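Local structure of oxidoreductase (Azotobacter vinelandii, 7D5M) at residues 223-228 against 384-389; 177-182 against 234-238. The protein binds NAD and, as an inositol dehydrogenase homolog of the GFO/IDH/MocA family, probably catalyses NAD-dependent oxidation of a sugar or polyol. All coordinates share one frame; numbering follows the deposited sequence.

Interaction 1 of 2, residues 223-228 against 384-389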
loop_
_atom_site.group_PDB
_atom_site.type_symbol
_atom_site.label_atom_id
_atom_site.label_comp_id
_atom_site.label_asym_id
_atom_site.label_seq_id
_atom_site.Cartn_x
_atom_site.Cartn_y
_atom_site.Cartn_z
ATOM N N ILE A 223 -1.028 -33.424 4.624
ATOM C CA ILE A 223 -2.487 -33.229 4.813
ATOM C C ILE A 223 -3.062 -34.537 5.368
ATOM O O ILE A 223 -2.840 -35.604 4.740
ATOM C CB ILE A 223 -3.166 -32.795 3.501
ATOM C CG1 ILE A 223 -2.510 -31.549 2.904
ATOM C CG2 ILE A 223 -4.656 -32.600 3.720
ATOM C CD1 ILE A 223 -2.814 -31.345 1.443
ATOM N N LYS A 224 -3.740 -34.460 6.515
ATOM C CA LYS A 224 -4.433 -35.612 7.149
ATOM C C LYS A 224 -5.854 -35.729 6.583
ATOM O O LYS A 224 -6.268 -36.848 6.197
ATOM C CB LYS A 224 -4.461 -35.437 8.667
ATOM C CG LYS A 224 -5.025 -36.632 9.420
ATOM C CD LYS A 224 -5.563 -36.300 10.786
ATOM C CE LYS A 224 -4.569 -35.568 11.660
ATOM N NZ LYS A 224 -5.254 -34.680 12.627
ATOM N N ARG A 225 -6.598 -34.618 6.549
ATOM C CA ARG A 225 -8.007 -34.592 6.077
ATOM C C ARG A 225 -8.270 -33.265 5.378
ATOM O O ARG A 225 -7.587 -32.299 5.709
ATOM C CB ARG A 225 -9.010 -34.682 7.229
ATOM C CG ARG A 225 -8.844 -35.888 8.139
ATOM C CD ARG A 225 -10.114 -36.123 8.937
ATOM N NE ARG A 225 -10.493 -34.953 9.723
ATOM C CZ ARG A 225 -11.708 -34.722 10.222
ATOM N NH1 ARG A 225 -12.698 -35.573 10.002
ATOM N NH2 ARG A 225 -11.934 -33.630 10.933
ATOM N N LEU A 226 -9.252 -33.224 4.482
ATOM C CA LEU A 226 -9.733 -31.933 3.952
ATOM C C LEU A 226 -11.233 -31.999 3.691
ATOM O O LEU A 226 -11.811 -33.096 3.594
ATOM C CB LEU A 226 -8.933 -31.504 2.714
ATOM C CG LEU A 226 -9.055 -32.319 1.427
ATOM C CD1 LEU A 226 -10.380 -32.095 0.714
ATOM C CD2 LEU A 226 -7.919 -31.940 0.482
ATOM N N MET A 227 -11.839 -30.828 3.616
ATOM C CA MET A 227 -13.202 -30.671 3.077
ATOM C C MET A 227 -13.161 -29.577 2.017
ATOM O O MET A 227 -12.303 -28.659 2.098
ATOM C CB MET A 227 -14.207 -30.321 4.171
ATOM C CG MET A 227 -13.733 -29.225 5.080
ATOM S SD MET A 227 -15.133 -28.425 5.863
ATOM C CE MET A 227 -15.985 -27.816 4.403
ATOM N N CYS A 228 -14.035 -29.686 1.034
ATOM C CA CYS A 228 -14.130 -28.695 -0.054
ATOM C C CYS A 228 -15.597 -28.424 -0.372
ATOM O O CYS A 228 -16.359 -29.373 -0.646
ATOM C CB CYS A 228 -13.367 -29.145 -1.289
ATOM S SG CYS A 228 -13.511 -27.977 -2.664
ATOM N N GLY A 384 -19.460 -31.255 0.768
ATOM C CA GLY A 384 -18.424 -30.522 1.528
ATOM C C GLY A 384 -18.139 -31.128 2.891
ATOM O O GLY A 384 -18.045 -30.378 3.866
ATOM N N VAL A 385 -17.971 -32.450 2.957
ATOM C CA VAL A 385 -17.719 -33.209 4.211
ATOM C C VAL A 385 -16.226 -33.529 4.301
ATOM O O VAL A 385 -15.544 -33.547 3.236
ATOM C CB VAL A 385 -18.592 -34.481 4.255
ATOM C CG1 VAL A 385 -20.059 -34.132 4.077
ATOM C CG2 VAL A 385 -18.165 -35.508 3.216
ATOM N N TRP A 386 -15.725 -33.750 5.514
ATOM C CA TRP A 386 -14.318 -34.159 5.746
ATOM C C TRP A 386 -14.068 -35.505 5.064
ATOM O O TRP A 386 -14.893 -36.427 5.238
ATOM C CB TRP A 386 -13.993 -34.229 7.234
ATOM C CG TRP A 386 -13.969 -32.886 7.889
ATOM C CD1 TRP A 386 -14.960 -32.312 8.627
ATOM C CD2 TRP A 386 -12.903 -31.923 7.824
ATOM N NE1 TRP A 386 -14.579 -31.064 9.042
ATOM C CE2 TRP A 386 -13.321 -30.798 8.567
ATOM C CE3 TRP A 386 -11.642 -31.905 7.220
ATOM C CZ2 TRP A 386 -12.513 -29.672 8.730
ATOM C CZ3 TRP A 386 -10.848 -30.790 7.375
ATOM C CH2 TRP A 386 -11.277 -29.693 8.123
ATOM N N VAL A 387 -12.985 -35.592 4.298
ATOM C CA VAL A 387 -12.511 -36.860 3.682
ATOM C C VAL A 387 -11.062 -37.080 4.112
ATOM O O VAL A 387 -10.310 -36.087 4.294
ATOM C CB VAL A 387 -12.671 -36.861 2.152
ATOM C CG1 VAL A 387 -14.104 -36.545 1.753
ATOM C CG2 VAL A 387 -11.693 -35.913 1.469
ATOM N N ASP A 388 -10.694 -38.343 4.311
ATOM C CA ASP A 388 -9.283 -38.740 4.544
ATOM C C ASP A 388 -8.492 -38.432 3.276
ATOM O O ASP A 388 -9.013 -38.676 2.172
ATOM C CB ASP A 388 -9.178 -40.211 4.935
ATOM C CG ASP A 388 -9.778 -40.488 6.297
ATOM O OD1 ASP A 388 -9.932 -39.517 7.081
ATOM O OD2 ASP A 388 -10.081 -41.670 6.570
ATOM N N TYR A 389 -7.282 -37.907 3.432
ATOM C CA TYR A 389 -6.467 -37.460 2.280
ATOM C C TYR A 389 -5.667 -38.645 1.715
ATOM O O TYR A 389 -5.737 -38.710 0.474
ATOM C CB TYR A 389 -5.613 -36.265 2.688
ATOM C CG TYR A 389 -4.964 -35.587 1.515
ATOM C CD1 TYR A 389 -5.708 -34.818 0.637
ATOM C CD2 TYR A 389 -3.615 -35.750 1.265
ATOM C CE1 TYR A 389 -5.117 -34.196 -0.448
ATOM C CE2 TYR A 389 -3.006 -35.137 0.184
ATOM C CZ TYR A 389 -3.764 -34.354 -0.674
ATOM O OH TYR A 389 -3.198 -33.729 -1.745
#
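R225 and L226 pair antiparallel with D388 and V387, a non-hydrogen-bonded pair followed by a hydrogen-bonded one, so that the last ordered residues add a short strand at the edge, within this chain, of the mixed sheet of the C-terminal alpha/beta domain. L226 and V387 exchange both backbone bonds, L226 N to V387 O at 3.1 Å and V387 N to L226 O at 2.8 Å; Y389 N bonds to K224 O at a classic beta bulge, where K224 and R225 both face E249. W386 is sandwiched. Over one face of its indole lies the R225 guanidinium, nearly parallel (11°) with centres 4.1 Å apart, an off-centre cation-pi stack; the two side chains cross at about a right angle, and the bend at chi3 (-57°) brings the guanidinium onto the ring. A salt bridge from NH2 to E249 gives this charge a second hold and probably helps to fix its rotation. On the opposite face M227 CG sits 3.7 Å from the centroid of the six-membered ring, almost on the ring normal, a CH-pi contact, while SD makes an oblique Met-aromatic contact with the five-membered ring. Beyond this sandwich comes the second subunit, whose own M227 packs on M227 and whose G384 O takes a weak hydrogen bond from W386 NE1. The side bearing L226 and V387 packs on helix 363-381 through L226 on W372; L226 also touches M248 of the neighbouring strand, and its CD1 lies alongside V387 CG2. Y389, its CG anti to the backbone N (chi1 -169°), places its ring against I223, whose CB stands 4.0 Å from the centroid of the Y389 ring, over one face. L226 CD2 reaches the same ring obliquely, 3.6 Å from Y389 CD1.

Interaction 2 of 2, residues 177-182 against 234-238; sequences HSAPVE and VKSRA
The guanidinium of R237 carries V234 CG2 over one face, 3.3 Å above the plane and offset toward the rim, and meets H177 and E182 at its edge. Two bonds from its end converge on one acceptor: NH1 and NH2 lie 2.8 and 3.0 Å from H177 O, which sits exactly in the guanidinium plane. Along its side, NE and NH2 each take one carboxylate oxygen of E182, NE to OE1 at 2.9 Å and NH2 to OE2 at 2.8 Å, the latter bond almost straight (177°). The two flat groups are nonetheless not coplanar. Their planes stand 46° apart, and both carboxylate oxygens are approached from above their own plane. NH2 also makes a weak bond to A179 O, which also accepts the weak V181 N bond that closes the inverse gamma turn centred on P180. The arginine reaches across with its chain extended from CG to NE. NH1 also forms a salt bridge with D242, which accepts from V234 N as well, so two carboxylates balance the charge and D242 probably helps to fix the group's orientation. A water bridges E182 OE1 and S236 OG, 2.6 Å from each. Apolar contact is slight: V234 CG1 touches P180 CB at 4.0 Å, and CG2 approaches S178 O. That carbonyl is also bonded by R166 of the second subunit. Beside R237, H177 turns its ND1 to Y201, and its side chain is about 5 Å from that of R191, an NAD-binding residue. A side-on arginine-glutamate salt bridge combined with an end-on grip on a carbonyl is thus what clamps two loops of the C-terminal alpha/beta domain, with H177 at the margin of the NAD site.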
loop_
_atom_site.group_PDB
_atom_site.type_symbol
_atom_site.label_atom_id
_atom_site.label_comp_id
_atom_site.label_asym_id
_atom_site.label_seq_id
_atom_site.Cartn_x
_atom_site.Cartn_y
_atom_site.Cartn_z
ATOM N N HIS A 177 -13.312 -14.168 -14.898
ATOM C CA HIS A 177 -14.454 -14.992 -15.380
ATOM C C HIS A 177 -15.713 -14.726 -14.556
ATOM O O HIS A 177 -16.578 -15.608 -14.499
ATOM C CB HIS A 177 -14.033 -16.463 -15.464
ATOM C CG HIS A 177 -12.837 -16.634 -16.339
ATOM N ND1 HIS A 177 -11.968 -17.686 -16.211
ATOM C CD2 HIS A 177 -12.353 -15.865 -17.338
ATOM C CE1 HIS A 177 -10.996 -17.565 -17.102
ATOM N NE2 HIS A 177 -11.207 -16.449 -17.803
ATOM N N SER A 178 -15.835 -13.533 -13.969
ATOM C CA SER A 178 -17.060 -13.085 -13.264
ATOM C C SER A 178 -18.255 -13.161 -14.223
ATOM O O SER A 178 -19.341 -13.543 -13.778
ATOM C CB SER A 178 -16.877 -11.702 -12.702
ATOM O OG SER A 178 -15.855 -11.692 -11.707
ATOM N N ALA A 179 -18.050 -12.802 -15.491
ATOM C CA ALA A 179 -19.046 -12.914 -16.583
ATOM C C ALA A 179 -18.768 -14.171 -17.408
ATOM O O ALA A 179 -17.651 -14.684 -17.405
ATOM C CB ALA A 179 -18.982 -11.675 -17.437
ATOM N N PRO A 180 -19.758 -14.690 -18.166
ATOM C CA PRO A 180 -19.542 -15.871 -19.010
ATOM C C PRO A 180 -18.721 -15.591 -20.281
ATOM O O PRO A 180 -19.262 -15.642 -21.377
ATOM C CB PRO A 180 -20.977 -16.312 -19.346
ATOM C CG PRO A 180 -21.777 -15.026 -19.322
ATOM C CD PRO A 180 -21.140 -14.190 -18.232
ATOM N N VAL A 181 -17.417 -15.359 -20.121
ATOM C CA VAL A 181 -16.500 -14.936 -21.225
ATOM C C VAL A 181 -16.190 -16.138 -22.138
ATOM O O VAL A 181 -15.661 -15.904 -23.254
ATOM C CB VAL A 181 -15.229 -14.257 -20.673
ATOM C CG1 VAL A 181 -15.571 -12.978 -19.915
ATOM C CG2 VAL A 181 -14.405 -15.186 -19.796
ATOM N N GLU A 182 -16.505 -17.366 -21.695
ATOM C CA GLU A 182 -16.446 -18.622 -22.506
ATOM C C GLU A 182 -17.077 -18.417 -23.888
ATOM O O GLU A 182 -16.687 -19.139 -24.826
ATOM C CB GLU A 182 -17.283 -19.763 -21.920
ATOM C CG GLU A 182 -16.927 -20.167 -20.514
ATOM C CD GLU A 182 -17.709 -19.436 -19.442
ATOM O OE1 GLU A 182 -18.569 -20.066 -18.790
ATOM O OE2 GLU A 182 -17.425 -18.253 -19.252
ATOM N N VAL A 234 -21.427 -18.823 -12.259
ATOM C CA VAL A 234 -21.896 -18.844 -13.672
ATOM C C VAL A 234 -22.472 -20.244 -13.894
ATOM O O VAL A 234 -21.704 -21.199 -14.049
ATOM C CB VAL A 234 -20.793 -18.456 -14.663
ATOM C CG1 VAL A 234 -21.275 -18.557 -16.100
ATOM C CG2 VAL A 234 -20.281 -17.058 -14.372
ATOM N N LYS A 235 -23.795 -20.348 -13.799
ATOM C CA LYS A 235 -24.533 -21.628 -13.619
ATOM C C LYS A 235 -24.190 -22.622 -14.733
ATOM O O LYS A 235 -24.127 -23.833 -14.426
ATOM C CB LYS A 235 -26.038 -21.360 -13.609
ATOM C CG LYS A 235 -26.507 -20.408 -12.524
ATOM C CD LYS A 235 -26.429 -21.011 -11.146
ATOM C CE LYS A 235 -27.374 -20.381 -10.137
ATOM N NZ LYS A 235 -28.623 -19.865 -10.750
ATOM N N SER A 236 -23.956 -22.125 -15.954
ATOM C CA SER A 236 -23.688 -22.930 -17.176
ATOM C C SER A 236 -22.393 -23.746 -17.032
ATOM O O SER A 236 -22.199 -24.688 -17.824
ATOM C CB SER A 236 -23.633 -22.048 -18.400
ATOM O OG SER A 236 -22.576 -21.107 -18.301
ATOM N N ARG A 237 -21.523 -23.406 -16.073
ATOM C CA ARG A 237 -20.231 -24.120 -15.871
ATOM C C ARG A 237 -20.441 -25.430 -15.104
ATOM O O ARG A 237 -19.581 -26.321 -15.224
ATOM C CB ARG A 237 -19.232 -23.219 -15.142
ATOM C CG ARG A 237 -18.849 -21.990 -15.949
ATOM C CD ARG A 237 -17.960 -21.015 -15.201
ATOM N NE ARG A 237 -17.705 -19.866 -16.051
ATOM C CZ ARG A 237 -17.380 -18.640 -15.642
ATOM N NH1 ARG A 237 -17.247 -18.360 -14.353
ATOM N NH2 ARG A 237 -17.206 -17.689 -16.542
ATOM N N ALA A 238 -21.537 -25.559 -14.350
ATOM C CA ALA A 238 -21.839 -26.755 -13.535
ATOM C C ALA A 238 -21.674 -27.999 -14.405
ATOM O O ALA A 238 -22.121 -28.003 -15.548
ATOM C CB ALA A 238 -23.231 -26.659 -12.954
HETATM O O HOH W 1 -20.340 -21.951 -19.356
#

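Beyond the N-terminal Rossmann part, strand 165-173 leads into loop 177-182, the first half of interaction 2. After helices 186-191, 194-197 and 202-217 the chain enters strand 223-231, where interaction 1 begins, and a few residues past its end reaches 234-238, closing a loop of 51 intervening residues against 177-182. Interaction 1 closes at the end of the ordered chain, when 384-389 returns after 155 intervening residues of strands, helices and loops. The two closures therefore cross, one fastening the sheet edge, the other the loops at strand ends nearer the NAD site. Their nearest atoms are about 14 Å apart, and both reach the second subunit.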